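Long-range contacts in RickCE (PDB 5HAM), which probably acts as a CE-clan cysteine protease and deubiquitinase, a Rickettsia bellii effector that removes ubiquitin from proteins: residues Thr15-Ala20 and Ala247-Asp252; Lys25-Gln30 and Lys133-Ile138; Ala32-Asn37 and Gln115-Ile120; Tyr144-Val149 and Phe165-Gly170. One frame throughout, in Å; residues are numbered along the deposited sequence.

Contact 1 of 4, residues Thr15-Ala20 and Ala247-Asp252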
# COMPACT_ATOMS: atom_id res chain seq x y z
N THR A 15 -2.56 6.24 -10.20
CA THR A 15 -3.15 5.56 -11.35
C THR A 15 -3.24 6.47 -12.58
O THR A 15 -2.87 6.06 -13.67
CB THR A 15 -4.54 4.98 -10.96
OG1 THR A 15 -4.34 3.90 -10.05
CG2 THR A 15 -5.25 4.45 -12.15
N HIS A 16 -3.70 7.71 -12.39
CA HIS A 16 -3.81 8.66 -13.50
C HIS A 16 -2.45 9.06 -14.06
O HIS A 16 -2.24 9.12 -15.27
CB HIS A 16 -4.53 9.94 -13.07
CG HIS A 16 -5.95 9.72 -12.66
ND1 HIS A 16 -6.69 10.66 -11.98
CD2 HIS A 16 -6.77 8.65 -12.83
CE1 HIS A 16 -7.90 10.19 -11.75
NE2 HIS A 16 -7.97 8.97 -12.25
N LEU A 17 -1.53 9.39 -13.16
CA LEU A 17 -0.18 9.74 -13.54
C LEU A 17 0.47 8.62 -14.34
O LEU A 17 1.14 8.89 -15.35
CB LEU A 17 0.64 10.06 -12.29
CG LEU A 17 0.30 11.46 -11.79
CD1 LEU A 17 0.78 11.67 -10.36
CD2 LEU A 17 0.92 12.46 -12.76
N LEU A 18 0.26 7.38 -13.92
CA LEU A 18 0.86 6.24 -14.60
C LEU A 18 0.24 6.05 -15.97
O LEU A 18 0.96 5.95 -16.98
CB LEU A 18 0.69 4.96 -13.78
CG LEU A 18 1.65 4.81 -12.60
CD1 LEU A 18 1.24 3.62 -11.75
CD2 LEU A 18 3.08 4.67 -13.09
N THR A 19 -1.08 5.99 -16.00
CA THR A 19 -1.84 5.88 -17.24
C THR A 19 -1.49 6.98 -18.26
O THR A 19 -1.36 6.70 -19.46
CB THR A 19 -3.34 5.88 -16.94
OG1 THR A 19 -3.66 4.67 -16.25
CG2 THR A 19 -4.16 5.96 -18.20
N ALA A 20 -1.32 8.20 -17.78
CA ALA A 20 -1.00 9.33 -18.66
C ALA A 20 0.41 9.23 -19.25
O ALA A 20 0.67 9.74 -20.34
CB ALA A 20 -1.16 10.64 -17.91
N ALA A 247 1.85 17.62 -11.26
CA ALA A 247 0.69 18.51 -11.24
C ALA A 247 0.34 19.04 -12.64
O ALA A 247 -0.84 19.11 -13.00
CB ALA A 247 0.86 19.64 -10.22
N GLN A 248 1.36 19.37 -13.45
CA GLN A 248 1.18 19.78 -14.84
C GLN A 248 0.52 18.69 -15.68
O GLN A 248 -0.41 18.95 -16.44
CB GLN A 248 2.50 20.12 -15.53
CG GLN A 248 3.46 21.05 -14.80
CD GLN A 248 4.62 21.48 -15.72
OE1 GLN A 248 4.39 22.14 -16.74
NE2 GLN A 248 5.85 21.09 -15.37
N ILE A 249 1.04 17.46 -15.58
CA ILE A 249 0.46 16.33 -16.29
C ILE A 249 -1.00 16.16 -15.88
O ILE A 249 -1.89 15.99 -16.72
CB ILE A 249 1.23 15.05 -15.97
CG1 ILE A 249 2.68 15.17 -16.45
CG2 ILE A 249 0.54 13.84 -16.60
CD1 ILE A 249 3.59 14.07 -15.94
N LEU A 250 -1.24 16.24 -14.58
CA LEU A 250 -2.58 16.20 -14.04
C LEU A 250 -3.41 17.37 -14.55
O LEU A 250 -4.54 17.18 -14.98
CB LEU A 250 -2.55 16.22 -12.52
CG LEU A 250 -2.08 14.93 -11.86
CD1 LEU A 250 -1.89 15.14 -10.36
CD2 LEU A 250 -3.05 13.79 -12.15
N THR A 251 -2.84 18.58 -14.47
CA THR A 251 -3.53 19.79 -14.92
C THR A 251 -3.89 19.67 -16.40
O THR A 251 -4.96 20.10 -16.83
CB THR A 251 -2.69 21.06 -14.68
OG1 THR A 251 -2.74 21.39 -13.29
CG2 THR A 251 -3.24 22.24 -15.47
N ASP A 252 -2.99 19.05 -17.16
CA ASP A 252 -3.28 18.76 -18.56
C ASP A 252 -4.31 17.64 -18.70
O ASP A 252 -4.16 16.77 -19.56
CB ASP A 252 -1.99 18.42 -19.31
CG ASP A 252 -1.08 19.63 -19.49
OD1 ASP A 252 -1.60 20.73 -19.79
OD2 ASP A 252 0.15 19.48 -19.34

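Contact 2 of 4, residues Lys25-Gln30 and Lys133-Ile138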
# COMPACT_ATOMS: atom_id res chain seq x y z
N LYS A 25 -1.15 0.27 -24.95
CA LYS A 25 -0.97 -0.87 -25.85
C LYS A 25 0.18 -1.77 -25.42
O LYS A 25 0.18 -2.97 -25.69
CB LYS A 25 -0.75 -0.36 -27.28
CG LYS A 25 -1.99 0.31 -27.81
CD LYS A 25 -1.86 0.87 -29.20
CE LYS A 25 -3.17 1.55 -29.58
NZ LYS A 25 -3.13 2.30 -30.87
N LYS A 26 1.15 -1.19 -24.73
CA LYS A 26 2.38 -1.87 -24.38
C LYS A 26 2.42 -2.18 -22.88
O LYS A 26 2.99 -3.19 -22.45
CB LYS A 26 3.55 -0.93 -24.71
CG LYS A 26 4.63 -1.56 -25.53
CD LYS A 26 5.85 -0.66 -25.58
CE LYS A 26 5.52 0.71 -26.10
NZ LYS A 26 6.72 1.34 -26.69
N PHE A 27 1.84 -1.28 -22.09
CA PHE A 27 1.93 -1.34 -20.64
C PHE A 27 0.55 -1.38 -20.02
O PHE A 27 -0.33 -0.63 -20.42
CB PHE A 27 2.68 -0.12 -20.11
CG PHE A 27 4.07 0.04 -20.68
CD1 PHE A 27 5.02 -0.94 -20.49
CD2 PHE A 27 4.41 1.19 -21.38
CE1 PHE A 27 6.30 -0.78 -21.01
CE2 PHE A 27 5.68 1.36 -21.90
CZ PHE A 27 6.63 0.37 -21.72
N SER A 28 0.35 -2.24 -19.04
CA SER A 28 -0.90 -2.21 -18.28
C SER A 28 -0.67 -1.71 -16.86
O SER A 28 0.21 -2.20 -16.15
CB SER A 28 -1.57 -3.58 -18.24
OG SER A 28 -0.69 -4.57 -17.75
N VAL A 29 -1.45 -0.72 -16.48
CA VAL A 29 -1.45 -0.23 -15.12
C VAL A 29 -2.51 -0.94 -14.29
O VAL A 29 -3.70 -0.83 -14.58
CB VAL A 29 -1.74 1.27 -15.09
CG1 VAL A 29 -1.79 1.74 -13.64
CG2 VAL A 29 -0.69 2.01 -15.88
N GLN A 30 -2.08 -1.64 -13.25
CA GLN A 30 -2.99 -2.40 -12.41
C GLN A 30 -3.54 -1.54 -11.28
O GLN A 30 -2.95 -0.52 -10.93
CB GLN A 30 -2.28 -3.62 -11.82
CG GLN A 30 -1.86 -4.63 -12.86
CD GLN A 30 -3.05 -5.16 -13.63
OE1 GLN A 30 -4.08 -5.47 -13.05
NE2 GLN A 30 -2.92 -5.24 -14.95
N LYS A 133 1.50 -7.47 -23.53
CA LYS A 133 2.05 -6.30 -22.84
C LYS A 133 3.52 -6.54 -22.51
O LYS A 133 3.92 -7.68 -22.23
CB LYS A 133 1.26 -6.00 -21.57
CG LYS A 133 -0.23 -5.91 -21.80
CD LYS A 133 -0.59 -4.71 -22.64
CE LYS A 133 -2.09 -4.61 -22.80
NZ LYS A 133 -2.48 -3.54 -23.76
N GLU A 134 4.34 -5.50 -22.54
CA GLU A 134 5.73 -5.71 -22.15
C GLU A 134 6.00 -5.44 -20.66
O GLU A 134 7.03 -5.83 -20.14
CB GLU A 134 6.72 -4.99 -23.07
CG GLU A 134 6.73 -3.49 -23.02
CD GLU A 134 7.90 -2.90 -23.79
OE1 GLU A 134 7.89 -2.99 -25.04
OE2 GLU A 134 8.83 -2.36 -23.15
N ALA A 135 5.05 -4.79 -19.99
CA ALA A 135 5.15 -4.57 -18.55
C ALA A 135 3.79 -4.34 -17.91
O ALA A 135 2.89 -3.77 -18.52
CB ALA A 135 6.10 -3.40 -18.21
N ALA A 136 3.65 -4.80 -16.68
CA ALA A 136 2.48 -4.52 -15.87
C ALA A 136 2.99 -3.79 -14.64
O ALA A 136 3.92 -4.25 -13.98
CB ALA A 136 1.78 -5.79 -15.48
N VAL A 137 2.41 -2.63 -14.38
CA VAL A 137 2.83 -1.81 -13.26
C VAL A 137 1.79 -1.89 -12.15
O VAL A 137 0.61 -1.63 -12.37
CB VAL A 137 3.03 -0.35 -13.73
CG1 VAL A 137 3.48 0.56 -12.57
CG2 VAL A 137 4.01 -0.30 -14.90
N ILE A 138 2.24 -2.28 -10.96
CA ILE A 138 1.35 -2.43 -9.81
C ILE A 138 1.79 -1.53 -8.66
O ILE A 138 2.84 -1.75 -8.05
CB ILE A 138 1.34 -3.88 -9.29
CG1 ILE A 138 1.21 -4.88 -10.46
CG2 ILE A 138 0.24 -4.06 -8.25
CD1 ILE A 138 1.33 -6.35 -10.03

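Contact 3 of 4, residues Ala32-Asn37 and Gln115-Ile120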
# COMPACT_ATOMS: atom_id res chain seq x y z
N ALA A 32 -4.14 -0.85 -7.28
CA ALA A 32 -3.18 -1.07 -6.20
C ALA A 32 -3.38 -2.36 -5.44
O ALA A 32 -4.50 -2.74 -5.11
CB ALA A 32 -3.20 0.11 -5.22
N ILE A 33 -2.27 -3.03 -5.17
CA ILE A 33 -2.24 -4.04 -4.13
C ILE A 33 -2.07 -3.32 -2.81
O ILE A 33 -1.21 -2.45 -2.68
CB ILE A 33 -1.08 -5.00 -4.35
CG1 ILE A 33 -1.46 -6.03 -5.42
CG2 ILE A 33 -0.69 -5.68 -3.02
CD1 ILE A 33 -0.26 -6.86 -5.88
N THR A 34 -2.90 -3.64 -1.83
CA THR A 34 -2.86 -2.96 -0.54
C THR A 34 -2.73 -3.94 0.62
O THR A 34 -3.40 -4.97 0.68
CB THR A 34 -4.11 -2.06 -0.31
OG1 THR A 34 -5.28 -2.87 -0.22
CG2 THR A 34 -4.30 -1.10 -1.48
N PHE A 35 -1.84 -3.62 1.54
CA PHE A 35 -1.68 -4.43 2.73
C PHE A 35 -2.07 -3.61 3.93
O PHE A 35 -1.84 -2.39 3.99
CB PHE A 35 -0.22 -4.82 2.92
CG PHE A 35 0.32 -5.71 1.84
CD1 PHE A 35 -0.04 -7.05 1.79
CD2 PHE A 35 1.23 -5.23 0.92
CE1 PHE A 35 0.47 -7.88 0.82
CE2 PHE A 35 1.75 -6.05 -0.05
CZ PHE A 35 1.36 -7.38 -0.11
N ARG A 36 -2.66 -4.28 4.92
CA ARG A 36 -2.83 -3.66 6.21
C ARG A 36 -1.44 -3.63 6.83
O ARG A 36 -0.57 -4.42 6.46
CB ARG A 36 -3.81 -4.47 7.04
CG ARG A 36 -5.25 -4.45 6.48
CD ARG A 36 -5.91 -5.82 6.60
NE ARG A 36 -5.39 -6.52 7.76
CZ ARG A 36 -4.89 -7.75 7.76
NH1 ARG A 36 -4.43 -8.23 8.90
NH2 ARG A 36 -4.86 -8.49 6.66
N ASN A 37 -1.22 -2.69 7.75
CA ASN A 37 0.04 -2.63 8.50
C ASN A 37 -0.09 -3.21 9.90
O ASN A 37 0.91 -3.52 10.55
CB ASN A 37 0.60 -1.20 8.55
CG ASN A 37 -0.48 -0.13 8.59
OD1 ASN A 37 -1.66 -0.43 8.77
ND2 ASN A 37 -0.07 1.12 8.42
N GLN A 115 -7.66 -11.93 -1.39
CA GLN A 115 -8.03 -12.50 -2.70
C GLN A 115 -7.90 -11.50 -3.86
O GLN A 115 -7.52 -11.88 -4.97
CB GLN A 115 -9.43 -13.11 -2.67
CG GLN A 115 -9.80 -13.82 -3.97
CD GLN A 115 -8.76 -14.86 -4.42
OE1 GLN A 115 -8.14 -14.71 -5.48
NE2 GLN A 115 -8.58 -15.91 -3.63
N ILE A 116 -8.21 -10.23 -3.59
CA ILE A 116 -8.12 -9.19 -4.62
C ILE A 116 -6.65 -8.93 -4.91
O ILE A 116 -6.26 -8.80 -6.08
CB ILE A 116 -8.90 -7.87 -4.23
CG1 ILE A 116 -10.41 -8.08 -4.36
CG2 ILE A 116 -8.53 -6.71 -5.13
CD1 ILE A 116 -11.25 -7.16 -3.46
N ASN A 117 -5.82 -8.92 -3.86
CA ASN A 117 -4.37 -8.77 -4.05
C ASN A 117 -3.80 -9.88 -4.93
O ASN A 117 -3.04 -9.61 -5.84
CB ASN A 117 -3.61 -8.73 -2.71
CG ASN A 117 -3.78 -7.40 -1.98
OD1 ASN A 117 -4.18 -6.40 -2.56
ND2 ASN A 117 -3.43 -7.38 -0.70
N GLU A 118 -4.18 -11.12 -4.66
CA GLU A 118 -3.78 -12.21 -5.56
C GLU A 118 -4.30 -12.03 -7.00
O GLU A 118 -3.57 -12.27 -7.96
CB GLU A 118 -4.23 -13.56 -5.02
CG GLU A 118 -3.50 -14.01 -3.80
CD GLU A 118 -4.06 -15.29 -3.25
OE1 GLU A 118 -5.07 -15.77 -3.80
OE2 GLU A 118 -3.50 -15.82 -2.27
N ASP A 119 -5.55 -11.61 -7.15
CA ASP A 119 -6.10 -11.41 -8.48
C ASP A 119 -5.36 -10.35 -9.29
O ASP A 119 -5.17 -10.50 -10.50
CB ASP A 119 -7.60 -11.13 -8.42
CG ASP A 119 -8.38 -12.32 -7.90
OD1 ASP A 119 -7.92 -13.47 -8.08
OD2 ASP A 119 -9.46 -12.12 -7.31
N ILE A 120 -4.88 -9.31 -8.63
CA ILE A 120 -4.13 -8.27 -9.31
C ILE A 120 -2.78 -8.79 -9.79
O ILE A 120 -2.37 -8.56 -10.92
CB ILE A 120 -3.96 -7.06 -8.40
CG1 ILE A 120 -5.33 -6.42 -8.14
CG2 ILE A 120 -3.00 -6.07 -9.01
CD1 ILE A 120 -5.41 -5.61 -6.86
O HOH W 1 -6.34 -4.82 -2.21

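Contact 4 of 4, residues Tyr144-Val149 and Phe165-Gly170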
# COMPACT_ATOMS: atom_id res chain seq x y z
N TYR A 144 -0.77 2.77 5.22
CA TYR A 144 -1.42 4.02 4.84
C TYR A 144 -0.44 5.04 4.21
O TYR A 144 0.46 5.56 4.88
CB TYR A 144 -2.20 4.65 6.02
CG TYR A 144 -3.01 5.85 5.57
CD1 TYR A 144 -4.30 5.70 5.08
CD2 TYR A 144 -2.46 7.13 5.60
CE1 TYR A 144 -5.03 6.79 4.64
CE2 TYR A 144 -3.19 8.22 5.18
CZ TYR A 144 -4.46 8.05 4.70
OH TYR A 144 -5.16 9.15 4.28
N GLY A 145 -0.61 5.27 2.92
CA GLY A 145 0.20 6.24 2.20
C GLY A 145 1.63 5.81 1.94
O GLY A 145 2.41 6.55 1.33
N HIS A 146 1.98 4.61 2.40
CA HIS A 146 3.32 4.07 2.16
C HIS A 146 3.36 3.44 0.78
O HIS A 146 3.30 2.22 0.64
CB HIS A 146 3.69 3.06 3.26
CG HIS A 146 5.11 2.57 3.18
ND1 HIS A 146 5.75 1.97 4.25
CD2 HIS A 146 6.00 2.57 2.16
CE1 HIS A 146 6.97 1.63 3.90
NE2 HIS A 146 7.15 1.98 2.63
N TRP A 147 3.44 4.29 -0.23
CA TRP A 147 3.31 3.83 -1.61
C TRP A 147 4.65 3.35 -2.12
O TRP A 147 5.67 3.98 -1.87
CB TRP A 147 2.78 4.93 -2.52
CG TRP A 147 1.36 5.15 -2.34
CD1 TRP A 147 0.77 6.23 -1.75
CD2 TRP A 147 0.31 4.28 -2.73
NE1 TRP A 147 -0.59 6.07 -1.75
CE2 TRP A 147 -0.90 4.88 -2.35
CE3 TRP A 147 0.27 3.04 -3.38
CZ2 TRP A 147 -2.13 4.30 -2.59
CZ3 TRP A 147 -0.94 2.46 -3.62
CH2 TRP A 147 -2.13 3.08 -3.22
N THR A 148 4.61 2.21 -2.82
CA THR A 148 5.77 1.60 -3.45
C THR A 148 5.32 1.02 -4.79
O THR A 148 4.13 1.07 -5.12
CB THR A 148 6.36 0.47 -2.58
OG1 THR A 148 5.44 -0.63 -2.50
CG2 THR A 148 6.62 0.94 -1.18
N VAL A 149 6.24 0.45 -5.56
CA VAL A 149 5.85 -0.05 -6.88
C VAL A 149 6.42 -1.42 -7.21
O VAL A 149 7.56 -1.76 -6.85
CB VAL A 149 6.18 0.98 -8.01
CG1 VAL A 149 7.70 1.10 -8.21
CG2 VAL A 149 5.48 0.62 -9.30
N PHE A 165 10.92 -4.29 -7.93
CA PHE A 165 10.34 -3.48 -6.85
C PHE A 165 11.22 -2.31 -6.41
O PHE A 165 12.45 -2.40 -6.40
CB PHE A 165 10.09 -4.40 -5.64
CG PHE A 165 9.57 -3.69 -4.42
CD1 PHE A 165 8.20 -3.46 -4.26
CD2 PHE A 165 10.44 -3.30 -3.41
CE1 PHE A 165 7.72 -2.83 -3.11
CE2 PHE A 165 9.97 -2.67 -2.26
CZ PHE A 165 8.60 -2.43 -2.11
N ASN A 166 10.60 -1.20 -6.04
CA ASN A 166 11.32 -0.22 -5.24
C ASN A 166 10.49 0.51 -4.20
O ASN A 166 9.31 0.75 -4.40
CB ASN A 166 12.07 0.78 -6.08
CG ASN A 166 13.14 1.51 -5.28
OD1 ASN A 166 14.09 0.88 -4.79
ND2 ASN A 166 12.99 2.81 -5.12
N ASP A 167 11.13 0.84 -3.08
CA ASP A 167 10.52 1.64 -2.02
C ASP A 167 11.37 2.89 -1.88
O ASP A 167 12.53 2.81 -1.49
CB ASP A 167 10.50 0.84 -0.70
CG ASP A 167 9.76 1.55 0.46
OD1 ASP A 167 9.54 2.79 0.43
OD2 ASP A 167 9.40 0.86 1.42
N SER A 168 10.80 4.04 -2.21
CA SER A 168 11.53 5.31 -2.15
C SER A 168 12.05 5.68 -0.75
O SER A 168 13.04 6.41 -0.63
CB SER A 168 10.71 6.47 -2.75
OG SER A 168 9.42 6.60 -2.15
N LEU A 169 11.39 5.19 0.29
CA LEU A 169 11.82 5.44 1.66
C LEU A 169 13.09 4.67 2.03
O LEU A 169 13.67 4.90 3.10
CB LEU A 169 10.72 5.06 2.67
CG LEU A 169 9.42 5.89 2.70
CD1 LEU A 169 8.33 5.17 3.48
CD2 LEU A 169 9.68 7.28 3.27
N GLY A 170 13.51 3.74 1.18
CA GLY A 170 14.71 2.95 1.43
C GLY A 170 14.52 1.65 2.21
O GLY A 170 15.48 1.10 2.72
O HOH W 2 7.93 4.48 -3.23

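Contact 1 of 4, residues Thr15-Ala20 and Ala247-Asp252
His16 gives only the base of its side chain to Leu250: its CB lies 4.2 Å from Leu250 CD2, while the imidazole turns away and hydrogen-bonds through ND1 to Gln257 OE1, outside the two segments. One residue on, Leu17 carries the largest share of the contact. Its side chain does not start out straight at helix 238-251, but with CG beside the backbone N and anti to the carbonyl carbon (chi1 -78°) the CD2 branch swings across and settles against two residues at once, 4.0 Å from Leu250 CG and 4.1 Å from Ile249 CG2. The two leucines meet at about a right angle and reciprocally, since Leu250 CD2 in turn rests 4.1 Å from Leu17 CG. Leu18 and Thr19 turn instead toward Val29 of strand 27-34, and the Thr19 hydroxyl is bonded back to Thr15 O, which also takes the Thr19 amide from the other face of its carbonyl plane. Ala20, the last residue of helix 11-20, adds its methyl, CB standing 3.9 Å from Ile249 CG2, so that this branch of the isoleucine serves both Leu17 and Ala20. The short helical axes approach to 10.1 Å at 81°, nearly perpendicular, which confines the meeting to a patch around Leu17 and Leu250. Val216 of helix 211-223 and Tyr9 also touch Leu17. No hydrogen bond joins the segments; between them the contact is apolar, so shape fit and the exclusion of water hold it rather than directional bonding.

Contact 2 of 4, residues Lys25-Gln30 and Lys133-Ile138
The Phe27 ring meets Ala135 at its edge, CD1 lying 3.5 Å from Ala135 CB near the ring plane. Lys26 CB stands over the centre of one face. Glu134 CG approaches Phe27 CE1 obliquely, at 3.4 Å, and the Glu134 carboxylate is turned 79° against the ring. Glu134 and Lys26 extend together in one direction, but the charged ends do not touch: Lys26 NZ and Glu134 OE1 are 4.8 Å apart. Behind these side chains the backbones pair as parallel strands. Glu134 N binds Lys26 O at 2.7 Å, and the pattern proceeds through Ser28 N to Ala135 O, Val137 N to Ser28 O and Gln30 N to Val137 O. Phe27, Val29, Ala135 and Val137 occupy one face of the sheet, where Leu18 packs on both valines. Ser28 and Ala136 occupy the other, toward helix 96-130, whose Asp127 binds the Ser28 hydroxyl. Lys133 bends once, at chi2, and its NZ reaches Glu24 O and, weakly, Lys25 O. Strands 27-34 and 135-141 are parallel neighbours joined through helices 42-49 to 96-130, an elaborate beta-alpha-beta crossover. Regular amide bonding thus sets the register, while the Glu134-Lys26 attraction, at this separation, probably adds only modestly.

Contact 3 of 4, residues Ala32-Asn37 and Gln115-Ile120
Asn117 grips the backbone of Thr34 with both ends of its amide. Its ND2 donates to Thr34 O at 2.8 Å, almost straight at 172°, and its OD1 accepts from Thr34 N at 3.1 Å. Thr34 O lies in the amide plane of Asn117, although ND2 itself stands above the carbonyl plane of Thr34; at the other end the Thr34 amide comes in tilted to the plane of the Asn117 carbonyl. What brings the amide here is the asparagine's first torsion (chi1 -75°), with CG beside the backbone N and anti to the carbonyl carbon. Because two bonds hold it, the amide's rotation is fixed and oxygen and nitrogen are told apart. A water also donates to OD1 at 2.7 Å and lies 3.0 Å from Thr34 OG1, while that hydroxyl has a further partner in Gln113.

Beside this polar grip, the side chains of Ile33 and Ile120 run antiparallel past one another, with Ile33 CG1 3.9 Å from Ile120 CG2. The other gamma branch of Ile33, CG2, lies instead against the Asn117 amide, 3.6 Å from OD1. Ile120 CD1 approaches the backbone at Ala32 O, 3.5 Å away.

Strand 27-34 is an edge strand of the five-stranded sheet. Ile33 turns its backbone bonds to Pro139 and Glu141 of strand 135-141, whereas Thr34 offers its own to Asn117 of helix 96-130. Ile33 and Ile120 both pack on Ile138, and Phe35 lies against Lys179 and Leu183 of helix 175-188.

Contact 4 of 4, residues Tyr144-Val149 and Phe165-Gly170
His146 and Asp167 form the tight centre of this contact: NE2 donates to Asp167 OD2 at 2.8 Å, on its syn side, and only weakly to OD1. The carboxylate lies at the ring's edge, near its plane but turned 55° against it. Over one face sits Leu169, whose CD1 is 3.7 Å from the ring centroid in a CH-pi contact. Asp167 is further held by Asn171, and its OD1 takes Leu169 N at 3.0 Å in an Asx turn. Thr148 packs against the carboxylate group, its CG2 3.6 Å from Asp167 CG, and its OG1, 3.2 Å from Phe165 CE1, is bonded to Ile140 O.

A histidine just before one hairpin strand, bonded to an aspartate at the end of the next, with Cys211 at the start of helix 211-223 touching Leu169, is consistent with the His-Asp-Cys arrangement of CE-clan proteases. Within the hairpin, Val149 and Asn166 are an antiparallel hydrogen-bonded pair.

Beyond Thr148 and Asp167 the backbones diverge, until His146 and Leu169 have CA atoms 8.6 Å apart. A water bridges part of the widening, donating to Trp147 O at 2.7 Å and accepting from Ser168 N, and the type I turn from Asp167 closes at exposed Gly170.

In the fold
From the N terminus, helix 11-20 enters contact 1, which closes the longest loop, since its partner, helix 238-251, comes near the C-terminal end of the chain; the other three contacts lie within that loop. Strand 27-34 follows directly and serves contacts 2 and 3. Contact 3 closes on helix 96-130 before contact 2 closes on strand 135-141, so the former nests within the latter. Contact 4 comes next in series, closing a short hairpin loop; none of the four cross. Contact 1 thus joins N- and C-terminal helices, contacts 2 and 3 bind the edge strand to the sheet and to the long helix, and contact 4 ties the hairpin together.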